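Local structure of bradyzoite pseudokinase 1 (6M7Z) at residues A150-A155 with G307-F312; K22-I27 with F120-F125; N32-R37 with A78-I83; W15-Y20 with Y90-P95. The protein regulates the membrane ultrastructure of the Toxoplasma parasitophorous vacuole and is a divergent kinase that lacks the glycine-rich loop. One frame throughout, in Å; residues are numbered along the deposited sequence.

Contact 1: A150-A155 with G307-F312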
loop_
_atom_site.group_PDB
_atom_site.type_symbol
_atom_site.label_atom_id
_atom_site.label_comp_id
_atom_site.label_asym_id
_atom_site.label_seq_id
_atom_site.Cartn_x
_atom_site.Cartn_y
_atom_site.Cartn_z
ATOM N N ALA A 150 -4.176 4.886 -13.615
ATOM C CA ALA A 150 -3.085 5.846 -13.509
ATOM C C ALA A 150 -3.503 7.019 -12.619
ATOM O O ALA A 150 -2.727 7.482 -11.805
ATOM C CB ALA A 150 -2.676 6.310 -14.882
ATOM N N ALA A 151 -4.751 7.470 -12.776
ATOM C CA ALA A 151 -5.267 8.605 -12.011
ATOM C C ALA A 151 -5.415 8.200 -10.529
ATOM O O ALA A 151 -5.085 8.979 -9.642
ATOM C CB ALA A 151 -6.574 9.078 -12.601
ATOM N N ASN A 152 -5.918 6.977 -10.300
ATOM C CA ASN A 152 -6.062 6.359 -8.965
ATOM C C ASN A 152 -4.682 6.339 -8.270
ATOM O O ASN A 152 -4.551 6.693 -7.092
ATOM C CB ASN A 152 -6.734 4.985 -9.113
ATOM C CG ASN A 152 -7.264 4.375 -7.823
ATOM O OD1 ASN A 152 -6.653 4.502 -6.762
ATOM N ND2 ASN A 152 -8.390 3.673 -7.906
ATOM N N MET A 153 -3.636 5.994 -9.036
ATOM C CA MET A 153 -2.297 5.850 -8.500
ATOM C C MET A 153 -1.709 7.216 -8.115
ATOM O O MET A 153 -1.155 7.355 -7.003
ATOM C CB MET A 153 -1.374 5.133 -9.489
ATOM C CG MET A 153 -1.570 3.618 -9.513
ATOM S SD MET A 153 -1.031 2.809 -11.042
ATOM C CE MET A 153 0.744 2.979 -10.883
ATOM N N VAL A 154 -1.840 8.210 -9.005
ATOM C CA VAL A 154 -1.377 9.588 -8.736
ATOM C C VAL A 154 -2.109 10.145 -7.507
ATOM O O VAL A 154 -1.502 10.763 -6.647
ATOM C CB VAL A 154 -1.585 10.523 -9.948
ATOM C CG1 VAL A 154 -1.199 11.956 -9.634
ATOM C CG2 VAL A 154 -0.831 10.078 -11.175
ATOM N N ALA A 155 -3.426 9.944 -7.455
ATOM C CA ALA A 155 -4.254 10.480 -6.382
ATOM C C ALA A 155 -3.805 9.890 -5.043
ATOM O O ALA A 155 -3.769 10.588 -4.039
ATOM C CB ALA A 155 -5.716 10.185 -6.635
ATOM N N GLY A 307 -12.418 7.570 -3.310
ATOM C CA GLY A 307 -12.214 6.124 -3.351
ATOM C C GLY A 307 -13.317 5.397 -4.094
ATOM O O GLY A 307 -13.580 4.218 -3.820
ATOM N N LYS A 308 -13.917 6.086 -5.077
ATOM C CA LYS A 308 -15.075 5.592 -5.803
ATOM C C LYS A 308 -14.663 4.997 -7.153
ATOM O O LYS A 308 -15.489 4.346 -7.786
ATOM C CB LYS A 308 -16.112 6.714 -5.940
ATOM C CG LYS A 308 -17.031 6.820 -4.727
ATOM C CD LYS A 308 -17.643 8.187 -4.481
ATOM C CE LYS A 308 -18.199 8.292 -3.079
ATOM N NZ LYS A 308 -18.443 9.698 -2.686
ATOM N N ALA A 309 -13.406 5.189 -7.567
ATOM C CA ALA A 309 -12.925 4.615 -8.813
ATOM C C ALA A 309 -12.833 3.088 -8.687
ATOM O O ALA A 309 -12.531 2.550 -7.625
ATOM C CB ALA A 309 -11.607 5.217 -9.218
ATOM N N ARG A 310 -13.118 2.405 -9.802
ATOM C CA ARG A 310 -13.063 0.961 -9.903
ATOM C C ARG A 310 -12.425 0.637 -11.252
ATOM O O ARG A 310 -13.091 0.206 -12.194
ATOM C CB ARG A 310 -14.463 0.366 -9.740
ATOM C CG ARG A 310 -15.096 0.584 -8.365
ATOM C CD ARG A 310 -14.402 -0.199 -7.270
ATOM N NE ARG A 310 -15.052 -0.081 -5.971
ATOM C CZ ARG A 310 -14.947 0.972 -5.166
ATOM N NH1 ARG A 310 -14.197 2.010 -5.511
ATOM N NH2 ARG A 310 -15.589 0.977 -4.009
ATOM N N PRO A 311 -11.094 0.830 -11.382
ATOM C CA PRO A 311 -10.407 0.659 -12.658
ATOM C C PRO A 311 -10.485 -0.762 -13.250
ATOM O O PRO A 311 -10.240 -0.925 -14.449
ATOM C CB PRO A 311 -8.928 0.965 -12.352
ATOM C CG PRO A 311 -8.918 1.626 -10.980
ATOM C CD PRO A 311 -10.176 1.168 -10.285
ATOM N N PHE A 312 -10.801 -1.765 -12.411
ATOM C CA PHE A 312 -10.779 -3.177 -12.791
ATOM C C PHE A 312 -12.190 -3.751 -12.994
ATOM O O PHE A 312 -12.308 -4.937 -13.262
ATOM C CB PHE A 312 -10.019 -4.009 -11.752
ATOM C CG PHE A 312 -8.529 -3.785 -11.736
ATOM C CD1 PHE A 312 -7.707 -4.422 -12.651
ATOM C CD2 PHE A 312 -7.941 -2.932 -10.807
ATOM C CE1 PHE A 312 -6.339 -4.198 -12.654
ATOM C CE2 PHE A 312 -6.576 -2.702 -10.821
ATOM C CZ PHE A 312 -5.782 -3.346 -11.730
#

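Contact 2: K22-I27 with F120-F125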
loop_
_atom_site.group_PDB
_atom_site.type_symbol
_atom_site.label_atom_id
_atom_site.label_comp_id
_atom_site.label_asym_id
_atom_site.label_seq_id
_atom_site.Cartn_x
_atom_site.Cartn_y
_atom_site.Cartn_z
ATOM N N LYS A 22 6.308 -1.541 23.748
ATOM C CA LYS A 22 5.664 -2.066 24.965
ATOM C C LYS A 22 4.196 -1.620 25.061
ATOM O O LYS A 22 3.381 -2.334 25.593
ATOM C CB LYS A 22 6.481 -1.673 26.197
ATOM C CG LYS A 22 7.749 -2.506 26.363
ATOM C CD LYS A 22 8.643 -2.130 27.522
ATOM C CE LYS A 22 9.509 -3.293 27.970
ATOM N NZ LYS A 22 10.842 -2.863 28.456
ATOM N N GLU A 23 3.870 -0.452 24.509
ATOM C CA GLU A 23 2.507 0.101 24.518
ATOM C C GLU A 23 1.556 -0.650 23.572
ATOM O O GLU A 23 0.359 -0.475 23.679
ATOM C CB GLU A 23 2.527 1.590 24.148
ATOM C CG GLU A 23 2.925 2.474 25.332
ATOM C CD GLU A 23 2.717 3.969 25.197
ATOM O OE1 GLU A 23 2.749 4.482 24.067
ATOM O OE2 GLU A 23 2.528 4.611 26.239
ATOM N N LEU A 24 2.068 -1.420 22.602
ATOM C CA LEU A 24 1.196 -2.152 21.657
ATOM C C LEU A 24 0.449 -3.249 22.400
ATOM O O LEU A 24 1.040 -3.950 23.210
ATOM C CB LEU A 24 2.013 -2.793 20.536
ATOM C CG LEU A 24 2.546 -1.853 19.466
ATOM C CD1 LEU A 24 3.388 -2.634 18.466
ATOM C CD2 LEU A 24 1.408 -1.078 18.803
ATOM N N PRO A 25 -0.852 -3.461 22.106
ATOM C CA PRO A 25 -1.627 -4.505 22.777
ATOM C C PRO A 25 -1.199 -5.931 22.408
ATOM O O PRO A 25 -0.715 -6.164 21.301
ATOM C CB PRO A 25 -3.068 -4.234 22.320
ATOM C CG PRO A 25 -2.915 -3.512 21.001
ATOM C CD PRO A 25 -1.648 -2.695 21.137
ATOM N N ASP A 26 -1.386 -6.858 23.355
ATOM C CA ASP A 26 -1.053 -8.255 23.187
ATOM C C ASP A 26 -2.026 -8.918 22.208
ATOM O O ASP A 26 -3.167 -8.510 22.056
ATOM C CB ASP A 26 -1.113 -9.023 24.506
ATOM C CG ASP A 26 0.048 -8.761 25.448
ATOM O OD1 ASP A 26 1.018 -8.085 25.059
ATOM O OD2 ASP A 26 -0.006 -9.278 26.574
ATOM N N ILE A 27 -1.526 -9.978 21.572
ATOM C CA ILE A 27 -2.300 -10.954 20.868
ATOM C C ILE A 27 -1.911 -12.309 21.466
ATOM O O ILE A 27 -0.754 -12.482 21.901
ATOM C CB ILE A 27 -2.030 -10.871 19.353
ATOM C CG1 ILE A 27 -2.878 -11.862 18.553
ATOM C CG2 ILE A 27 -0.553 -11.057 19.036
ATOM C CD1 ILE A 27 -2.778 -11.631 17.037
ATOM N N PHE A 120 7.644 -12.369 20.381
ATOM C CA PHE A 120 8.829 -12.116 19.499
ATOM C C PHE A 120 8.465 -11.474 18.146
ATOM O O PHE A 120 9.374 -11.213 17.361
ATOM C CB PHE A 120 9.589 -13.419 19.231
ATOM C CG PHE A 120 9.586 -14.383 20.388
ATOM C CD1 PHE A 120 10.368 -14.145 21.517
ATOM C CD2 PHE A 120 8.784 -15.515 20.356
ATOM C CE1 PHE A 120 10.366 -15.033 22.585
ATOM C CE2 PHE A 120 8.779 -16.402 21.427
ATOM C CZ PHE A 120 9.576 -16.165 22.535
ATOM N N LEU A 121 7.171 -11.227 17.885
ATOM C CA LEU A 121 6.709 -10.682 16.619
ATOM C C LEU A 121 5.819 -9.465 16.860
ATOM O O LEU A 121 5.101 -9.431 17.836
ATOM C CB LEU A 121 5.898 -11.749 15.875
ATOM C CG LEU A 121 6.635 -13.045 15.544
ATOM C CD1 LEU A 121 5.673 -14.081 15.001
ATOM C CD2 LEU A 121 7.779 -12.795 14.560
ATOM N N THR A 122 5.841 -8.500 15.931
ATOM C CA THR A 122 4.751 -7.531 15.801
ATOM C C THR A 122 3.864 -7.931 14.615
ATOM O O THR A 122 4.353 -8.587 13.672
ATOM C CB THR A 122 5.283 -6.107 15.613
ATOM O OG1 THR A 122 6.038 -6.046 14.390
ATOM C CG2 THR A 122 6.144 -5.657 16.775
ATOM N N TYR A 123 2.583 -7.540 14.672
ATOM C CA TYR A 123 1.583 -7.902 13.690
ATOM C C TYR A 123 0.825 -6.646 13.221
ATOM O O TYR A 123 0.498 -5.779 14.026
ATOM C CB TYR A 123 0.540 -8.859 14.261
ATOM C CG TYR A 123 1.038 -10.174 14.795
ATOM C CD1 TYR A 123 1.711 -10.251 16.002
ATOM C CD2 TYR A 123 0.759 -11.350 14.142
ATOM C CE1 TYR A 123 2.149 -11.458 16.515
ATOM C CE2 TYR A 123 1.192 -12.574 14.634
ATOM C CZ TYR A 123 1.869 -12.630 15.837
ATOM O OH TYR A 123 2.294 -13.829 16.333
ATOM N N ILE A 124 0.554 -6.560 11.917
ATOM C CA ILE A 124 -0.400 -5.644 11.353
ATOM C C ILE A 124 -1.370 -6.463 10.503
ATOM O O ILE A 124 -0.944 -7.188 9.617
ATOM C CB ILE A 124 0.255 -4.555 10.479
ATOM C CG1 ILE A 124 1.283 -3.736 11.245
ATOM C CG2 ILE A 124 -0.814 -3.652 9.845
ATOM C CD1 ILE A 124 1.887 -2.625 10.414
ATOM N N PHE A 125 -2.664 -6.313 10.764
ATOM C CA PHE A 125 -3.673 -6.986 9.992
ATOM C C PHE A 125 -4.191 -6.018 8.915
ATOM O O PHE A 125 -4.317 -4.810 9.134
ATOM C CB PHE A 125 -4.741 -7.549 10.927
ATOM C CG PHE A 125 -4.262 -8.715 11.761
ATOM C CD1 PHE A 125 -3.619 -8.512 12.971
ATOM C CD2 PHE A 125 -4.414 -10.020 11.312
ATOM C CE1 PHE A 125 -3.139 -9.584 13.712
ATOM C CE2 PHE A 125 -3.928 -11.089 12.050
ATOM C CZ PHE A 125 -3.297 -10.874 13.259
#

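Contact 3: N32-R37 with A78-I83. With EDO (1,2-ethanediol), chain H.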
loop_
_atom_site.group_PDB
_atom_site.type_symbol
_atom_site.label_atom_id
_atom_site.label_comp_id
_atom_site.label_asym_id
_atom_site.label_seq_id
_atom_site.Cartn_x
_atom_site.Cartn_y
_atom_site.Cartn_z
ATOM N N ASN A 32 -3.946 -19.259 17.638
ATOM C CA ASN A 32 -3.622 -18.467 16.424
ATOM C C ASN A 32 -2.760 -19.349 15.519
ATOM O O ASN A 32 -1.662 -19.782 15.894
ATOM C CB ASN A 32 -2.971 -17.163 16.905
ATOM C CG ASN A 32 -2.292 -16.340 15.841
ATOM O OD1 ASN A 32 -2.922 -15.948 14.867
ATOM N ND2 ASN A 32 -1.016 -16.049 16.052
ATOM N N PRO A 33 -3.225 -19.670 14.290
ATOM C CA PRO A 33 -2.444 -20.501 13.371
ATOM C C PRO A 33 -1.278 -19.813 12.640
ATOM O O PRO A 33 -0.538 -20.509 11.964
ATOM C CB PRO A 33 -3.474 -20.965 12.331
ATOM C CG PRO A 33 -4.525 -19.869 12.326
ATOM C CD PRO A 33 -4.538 -19.307 13.738
ATOM N N ILE A 34 -1.056 -18.507 12.873
ATOM C CA ILE A 34 -0.000 -17.782 12.189
ATOM C C ILE A 34 1.375 -18.335 12.613
ATOM O O ILE A 34 2.192 -18.624 11.754
ATOM C CB ILE A 34 -0.124 -16.270 12.419
ATOM C CG1 ILE A 34 -1.371 -15.724 11.712
ATOM C CG2 ILE A 34 1.147 -15.555 11.982
ATOM C CD1 ILE A 34 -1.722 -14.266 12.036
ATOM N N LEU A 35 1.633 -18.467 13.924
ATOM C CA LEU A 35 2.888 -19.040 14.420
ATOM C C LEU A 35 3.101 -20.444 13.841
ATOM O O LEU A 35 4.214 -20.783 13.447
ATOM C CB LEU A 35 2.878 -19.123 15.950
ATOM C CG LEU A 35 3.634 -18.050 16.727
ATOM C CD1 LEU A 35 3.743 -18.458 18.188
ATOM C CD2 LEU A 35 5.030 -17.801 16.182
ATOM N N LYS A 36 2.053 -21.265 13.828
ATOM C CA LYS A 36 2.188 -22.617 13.324
ATOM C C LYS A 36 2.660 -22.580 11.865
ATOM O O LYS A 36 3.548 -23.344 11.485
ATOM C CB LYS A 36 0.898 -23.434 13.432
ATOM C CG LYS A 36 1.160 -24.921 13.207
ATOM C CD LYS A 36 -0.014 -25.840 13.211
ATOM C CE LYS A 36 0.444 -27.266 12.985
ATOM N NZ LYS A 36 -0.689 -28.223 12.953
ATOM N N ARG A 37 2.067 -21.692 11.065
ATOM C CA ARG A 37 2.428 -21.597 9.663
ATOM C C ARG A 37 3.902 -21.167 9.553
ATOM O O ARG A 37 4.637 -21.704 8.740
ATOM C CB ARG A 37 1.444 -20.691 8.913
ATOM C CG ARG A 37 1.821 -20.373 7.470
ATOM C CD ARG A 37 1.205 -21.186 6.338
ATOM N NE ARG A 37 1.756 -20.673 5.086
ATOM C CZ ARG A 37 1.347 -19.555 4.476
ATOM N NH1 ARG A 37 0.178 -19.018 4.788
ATOM N NH2 ARG A 37 2.115 -18.967 3.570
ATOM N N ALA A 78 -1.882 -10.898 7.517
ATOM C CA ALA A 78 -1.063 -10.448 8.627
ATOM C C ALA A 78 0.352 -10.167 8.110
ATOM O O ALA A 78 0.952 -10.969 7.414
ATOM C CB ALA A 78 -1.056 -11.488 9.710
ATOM N N LYS A 79 0.845 -8.977 8.426
ATOM C CA LYS A 79 2.215 -8.581 8.196
ATOM C C LYS A 79 2.966 -8.762 9.515
ATOM O O LYS A 79 2.648 -8.106 10.509
ATOM C CB LYS A 79 2.219 -7.125 7.718
ATOM C CG LYS A 79 3.356 -6.751 6.804
ATOM C CD LYS A 79 3.306 -5.311 6.286
ATOM C CE LYS A 79 2.182 -5.007 5.318
ATOM N NZ LYS A 79 1.833 -3.564 5.310
ATOM N N VAL A 80 3.951 -9.649 9.535
ATOM C CA VAL A 80 4.662 -9.976 10.766
ATOM C C VAL A 80 6.140 -9.599 10.620
ATOM O O VAL A 80 6.719 -9.745 9.548
ATOM C CB VAL A 80 4.496 -11.456 11.139
ATOM C CG1 VAL A 80 3.040 -11.833 11.145
ATOM C CG2 VAL A 80 5.243 -12.389 10.232
ATOM N N ARG A 81 6.727 -9.100 11.707
ATOM C CA ARG A 81 8.143 -8.761 11.775
ATOM C C ARG A 81 8.705 -9.282 13.102
ATOM O O ARG A 81 8.053 -9.195 14.160
ATOM C CB ARG A 81 8.390 -7.250 11.722
ATOM C CG ARG A 81 8.308 -6.602 10.344
ATOM C CD ARG A 81 8.744 -5.161 10.321
ATOM N NE ARG A 81 9.334 -4.704 9.057
ATOM C CZ ARG A 81 8.662 -4.108 8.074
ATOM N NH1 ARG A 81 7.338 -4.095 8.099
ATOM N NH2 ARG A 81 9.316 -3.489 7.100
ATOM N N LEU A 82 9.935 -9.796 13.037
ATOM C CA LEU A 82 10.659 -10.241 14.202
ATOM C C LEU A 82 11.086 -9.012 15.015
ATOM O O LEU A 82 11.666 -8.084 14.468
ATOM C CB LEU A 82 11.870 -11.040 13.726
ATOM C CG LEU A 82 12.515 -11.961 14.762
ATOM C CD1 LEU A 82 11.572 -13.093 15.158
ATOM C CD2 LEU A 82 13.846 -12.501 14.254
ATOM N N ILE A 83 10.757 -9.000 16.309
ATOM C CA ILE A 83 11.203 -7.940 17.217
ATOM C C ILE A 83 12.723 -8.056 17.404
ATOM O O ILE A 83 13.237 -9.114 17.751
ATOM C CB ILE A 83 10.472 -8.015 18.566
ATOM C CG1 ILE A 83 8.987 -7.652 18.410
ATOM C CG2 ILE A 83 11.176 -7.137 19.596
ATOM C CD1 ILE A 83 8.139 -8.010 19.634
HETATM C C1 EDO H . 5.125 -5.100 11.497
HETATM O O1 EDO H . 4.254 -6.228 11.714
HETATM C C2 EDO H . 5.100 -4.739 10.012
HETATM O O2 EDO H . 5.916 -3.598 9.700
#

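Contact 4: W15-Y20 with Y90-P95. With EDO (1,2-ethanediol), chain H.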
loop_
_atom_site.group_PDB
_atom_site.type_symbol
_atom_site.label_atom_id
_atom_site.label_comp_id
_atom_site.label_asym_id
_atom_site.label_seq_id
_atom_site.Cartn_x
_atom_site.Cartn_y
_atom_site.Cartn_z
ATOM N N TRP A 15 14.856 4.802 23.216
ATOM C CA TRP A 15 13.997 4.532 24.376
ATOM C C TRP A 15 12.527 4.817 24.027
ATOM O O TRP A 15 11.626 4.108 24.504
ATOM C CB TRP A 15 14.464 5.319 25.608
ATOM C CG TRP A 15 13.682 4.982 26.844
ATOM C CD1 TRP A 15 13.906 3.925 27.682
ATOM C CD2 TRP A 15 12.555 5.694 27.397
ATOM N NE1 TRP A 15 13.014 3.936 28.721
ATOM C CE2 TRP A 15 12.158 4.996 28.563
ATOM C CE3 TRP A 15 11.838 6.842 27.028
ATOM C CZ2 TRP A 15 11.091 5.418 29.362
ATOM C CZ3 TRP A 15 10.780 7.253 27.815
ATOM C CH2 TRP A 15 10.414 6.548 28.966
ATOM N N SER A 16 12.288 5.834 23.188
ATOM C CA SER A 16 10.929 6.133 22.695
ATOM C C SER A 16 10.344 4.921 21.956
ATOM O O SER A 16 9.202 4.554 22.223
ATOM C CB SER A 16 10.897 7.344 21.790
ATOM O OG SER A 16 11.625 8.417 22.329
ATOM N N TRP A 17 11.130 4.338 21.028
ATOM C CA TRP A 17 10.680 3.227 20.188
ATOM C C TRP A 17 10.434 1.989 21.055
ATOM O O TRP A 17 9.430 1.288 20.861
ATOM C CB TRP A 17 11.690 2.913 19.074
ATOM C CG TRP A 17 11.701 3.945 17.998
ATOM C CD1 TRP A 17 12.729 4.768 17.652
ATOM C CD2 TRP A 17 10.602 4.301 17.149
ATOM N NE1 TRP A 17 12.344 5.601 16.631
ATOM C CE2 TRP A 17 11.043 5.342 16.308
ATOM C CE3 TRP A 17 9.288 3.847 17.019
ATOM C CZ2 TRP A 17 10.219 5.935 15.354
ATOM C CZ3 TRP A 17 8.466 4.434 16.081
ATOM C CH2 TRP A 17 8.924 5.470 15.265
ATOM N N MET A 18 11.351 1.742 22.002
ATOM C CA MET A 18 11.221 0.605 22.885
ATOM C C MET A 18 9.950 0.762 23.729
ATOM O O MET A 18 9.179 -0.198 23.916
ATOM C CB MET A 18 12.435 0.469 23.809
ATOM C CG MET A 18 12.415 -0.812 24.629
ATOM S SD MET A 18 12.483 -2.282 23.575
ATOM C CE MET A 18 11.980 -3.570 24.718
ATOM N N SER A 19 9.747 1.976 24.239
ATOM C CA SER A 19 8.550 2.294 25.018
ATOM C C SER A 19 7.305 2.056 24.158
ATOM O O SER A 19 6.349 1.433 24.615
ATOM C CB SER A 19 8.585 3.705 25.556
ATOM O OG SER A 19 9.195 3.732 26.846
ATOM N N TYR A 20 7.339 2.521 22.902
ATOM C CA TYR A 20 6.185 2.395 22.025
ATOM C C TYR A 20 5.878 0.924 21.736
ATOM O O TYR A 20 4.718 0.538 21.662
ATOM C CB TYR A 20 6.350 3.154 20.713
ATOM C CG TYR A 20 5.021 3.356 20.030
ATOM C CD1 TYR A 20 4.190 4.411 20.377
ATOM C CD2 TYR A 20 4.574 2.463 19.067
ATOM C CE1 TYR A 20 2.964 4.594 19.761
ATOM C CE2 TYR A 20 3.366 2.649 18.422
ATOM C CZ TYR A 20 2.550 3.712 18.781
ATOM O OH TYR A 20 1.338 3.916 18.175
ATOM N N TYR A 90 12.613 -0.885 13.760
ATOM C CA TYR A 90 12.355 -1.668 12.563
ATOM C C TYR A 90 11.021 -2.417 12.704
ATOM O O TYR A 90 10.320 -2.577 11.711
ATOM C CB TYR A 90 13.560 -2.561 12.223
ATOM C CG TYR A 90 13.211 -3.822 11.479
ATOM C CD1 TYR A 90 12.884 -4.978 12.185
ATOM C CD2 TYR A 90 13.173 -3.871 10.087
ATOM C CE1 TYR A 90 12.487 -6.133 11.529
ATOM C CE2 TYR A 90 12.804 -5.030 9.421
ATOM C CZ TYR A 90 12.454 -6.162 10.146
ATOM O OH TYR A 90 12.094 -7.339 9.553
ATOM N N SER A 91 10.648 -2.851 13.921
ATOM C CA SER A 91 9.454 -3.711 14.081
ATOM C C SER A 91 8.185 -2.920 14.412
ATOM O O SER A 91 7.084 -3.458 14.208
ATOM C CB SER A 91 9.675 -4.838 15.065
ATOM O OG SER A 91 9.752 -4.358 16.392
ATOM N N VAL A 92 8.312 -1.673 14.884
ATOM C CA VAL A 92 7.135 -0.911 15.310
ATOM C C VAL A 92 6.925 0.362 14.492
ATOM O O VAL A 92 5.923 1.052 14.739
ATOM C CB VAL A 92 7.173 -0.573 16.814
ATOM C CG1 VAL A 92 7.335 -1.829 17.640
ATOM C CG2 VAL A 92 8.255 0.420 17.162
ATOM N N TYR A 93 7.817 0.672 13.540
ATOM C CA TYR A 93 7.670 1.898 12.746
ATOM C C TYR A 93 6.324 1.907 12.010
ATOM O O TYR A 93 5.602 2.873 12.075
ATOM C CB TYR A 93 8.826 2.073 11.756
ATOM C CG TYR A 93 8.762 3.374 11.001
ATOM C CD1 TYR A 93 9.023 4.571 11.637
ATOM C CD2 TYR A 93 8.392 3.414 9.667
ATOM C CE1 TYR A 93 8.957 5.780 10.954
ATOM C CE2 TYR A 93 8.320 4.606 8.967
ATOM C CZ TYR A 93 8.595 5.798 9.613
ATOM O OH TYR A 93 8.537 6.977 8.924
ATOM N N GLU A 94 6.006 0.825 11.306
ATOM C CA GLU A 94 4.805 0.788 10.498
ATOM C C GLU A 94 3.567 0.853 11.406
ATOM O O GLU A 94 2.641 1.618 11.142
ATOM C CB GLU A 94 4.806 -0.426 9.567
ATOM C CG GLU A 94 3.782 -0.300 8.460
ATOM C CD GLU A 94 3.712 -1.444 7.455
ATOM O OE1 GLU A 94 4.521 -2.437 7.603
ATOM O OE2 GLU A 94 2.857 -1.352 6.524
ATOM N N PRO A 95 3.471 0.057 12.496
ATOM C CA PRO A 95 2.372 0.234 13.452
ATOM C C PRO A 95 2.242 1.677 13.962
ATOM O O PRO A 95 1.117 2.204 14.097
ATOM C CB PRO A 95 2.740 -0.721 14.592
ATOM C CG PRO A 95 3.568 -1.810 13.895
ATOM C CD PRO A 95 4.356 -1.079 12.832
HETATM C C1 EDO H . 5.125 -5.100 11.497
HETATM O O1 EDO H . 4.254 -6.228 11.714
HETATM C C2 EDO H . 5.100 -4.739 10.012
HETATM O O2 EDO H . 5.916 -3.598 9.700
#

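Contact 1: A150-A155 with G307-F312
In the helical lobe of the kinase-like fold, N152 of the long helix 146-161 meets A309 and P311 of the extended tail that follows helix 301-306. The contact is small, 98 Å² summed over both sides, and no hydrogen bond crosses it. The carboxamide of N152 reaches out from the helix, its CG anti to the backbone N (chi1 -165°). N152 CG lies 4.6 Å from A309 CB and 4.5 Å from P311 CG, so the amide end abuts both the methyl and the proline ring, whose side chain it crosses at about a right angle. Bonds within the tail help to shape it. G307, with positive phi, ends helix 301-306 in a Schellman motif. One nitrogen of R310 then ties the turn together: NH1 donates to G307 O at 2.8 Å and, from above the carbonyl plane, to A309 O at 2.7 Å. Both oxygens lie in the guanidinium plane, which should limit its rotation. Around this pair, A151 and A155 pack on I304 of helix 301-306, M153 and V154 face F241 of helix 230-248, and P311 rests on V148 and L149 of helix 146-161, its backbone hydrogen-bonded to that of D145.

Contact 2: K22-I27 with F120-F125
I27 reaches across to Y123 and F125 with two different branches. With CG1 anti to the backbone N (chi1 -178°) and the chain extended again at chi2, the side chain is stretched far enough for CD1 to reach the F125 ring, where it stands 3.9 Å from F125 CZ. The methyl lies near the plane of the F125 ring, at its edge, and the two side chains come from opposite directions. The shorter branch, CG2, sits between the backbone N and the carbonyl carbon and approaches the Y123 ring obliquely, 3.7 Å from Y123 CE1; here the side chains cross at about a right angle. As alternate residues of strand 121-127, Y123 and F125 rise from the same side of the four-stranded antiparallel sheet of the kinase-like N-lobe. The chain leaving helix 14-23 passes over the strand here, the two directions 73° apart. On its way L24 brings CD1 only to within 4.4 Å of T122 CG2, a loose apolar touch. The polar ends of the strand residues turn to other partners: Y123 OH bonds to E29, and T122 OG1 to the carbonyl of S91 in helix 88-101. The backbone of P25 is hydrogen-bonded to that of R117 in the adjoining strand.

Contact 3: N32-R37 with A78-I83
I34 supplies the apolar part of this contact, reaching A78 and V80 with separate branches. Its CG1 stands anti to the carbonyl carbon (chi1 -68°) and the chain continues extended, which puts CD1 at the methyl of A78, 3.7 Å from A78 CB. The other branch, CG2, lies anti to the backbone N and approaches V80 more loosely, 4.3 Å from V80 CG1. A78 and V80 are alternate residues of strand 76-82 and so share a face. I34 is the residue of 32-37 that meets this side of the strand, where helix 33-39 covers the four-stranded antiparallel sheet; 91 Å² is buried in all. No hydrogen bond joins helix to strand; within the helix, R37 N bonds to P33 O at 3.0 Å. Polar interactions gather instead round K79 and R81, whose side chains leave the other side of the strand. An ethanediol, probably from the crystallisation liquor, donates from O1 to K79 O at 2.7 Å. The ionic part completes this side: K79 NZ forms a salt bridge with E94 of helix 88-101, consistent with the strand-to-helix-C ion pair of protein kinases, and bonds to H126, while R81 NH2 forms a salt bridge with D189.

Contact 4: W15-Y20 with Y90-P95
Helix 88-101, in the place of helix C of a protein kinase, is covered here by the N-terminal helix 14-23, with W17 set against V92 and Y93. The two helix segments come to 9.5 Å between axes and cross at 69°, and 242 Å² is buried in total. W17 and V92 slide past each other in opposite directions, W17 CE3 lying 3.6 Å from V92 CG2. With V92 CG1 anti to the carbonyl carbon (chi1 -55°), CG2 falls between the backbone N and the carbonyl carbon and also faces W17 O at 4.0 Å. W17 and Y93 instead run side by side: W17 CH2 lies near the plane of the tyrosine ring, at its edge, 3.7 Å from Y93 CD1. With planes at 59° and six-membered rings centred 6.0 Å apart, the pair is oblique. Y20 approaches P95 loosely, OH 4.4 Å from P95 O; that hydroxyl bonds to E100. The second helix is kinked here: neither E94 N nor P95 N, which lacks a hydrogen, is bonded to the preceding turn. W17 and Y20 both pack edge-to-face with Y96, Y93 OH bonds to A191 O, and V92 and P95 touch T122 and I124 of strand 121-127, which places helix 88-101 between helix 14-23 and the sheet.

In the fold
Contacts 2, 3 and 4 gather in the sheet-bearing lobe, whereas contact 1 lies on the other side of the chain's centre, 31 to 32 Å from each of them between centres, in the helical lobe. The centres of contacts 2 and 3 are about 10 Å apart, and the two use neighbouring strands, 121-127 and 76-82, joined by the backbone pair I124 O to K79 N. Contact 4 shares helix 14-23 with contact 2, and their segments alternate along the chain; contact 3 is nested inside the loops closed by both. Contact 1 follows in series. Helix 14-23 thus lies on helix 88-101 and helix 33-39 on the sheet, joining the N-terminal segment to this lobe.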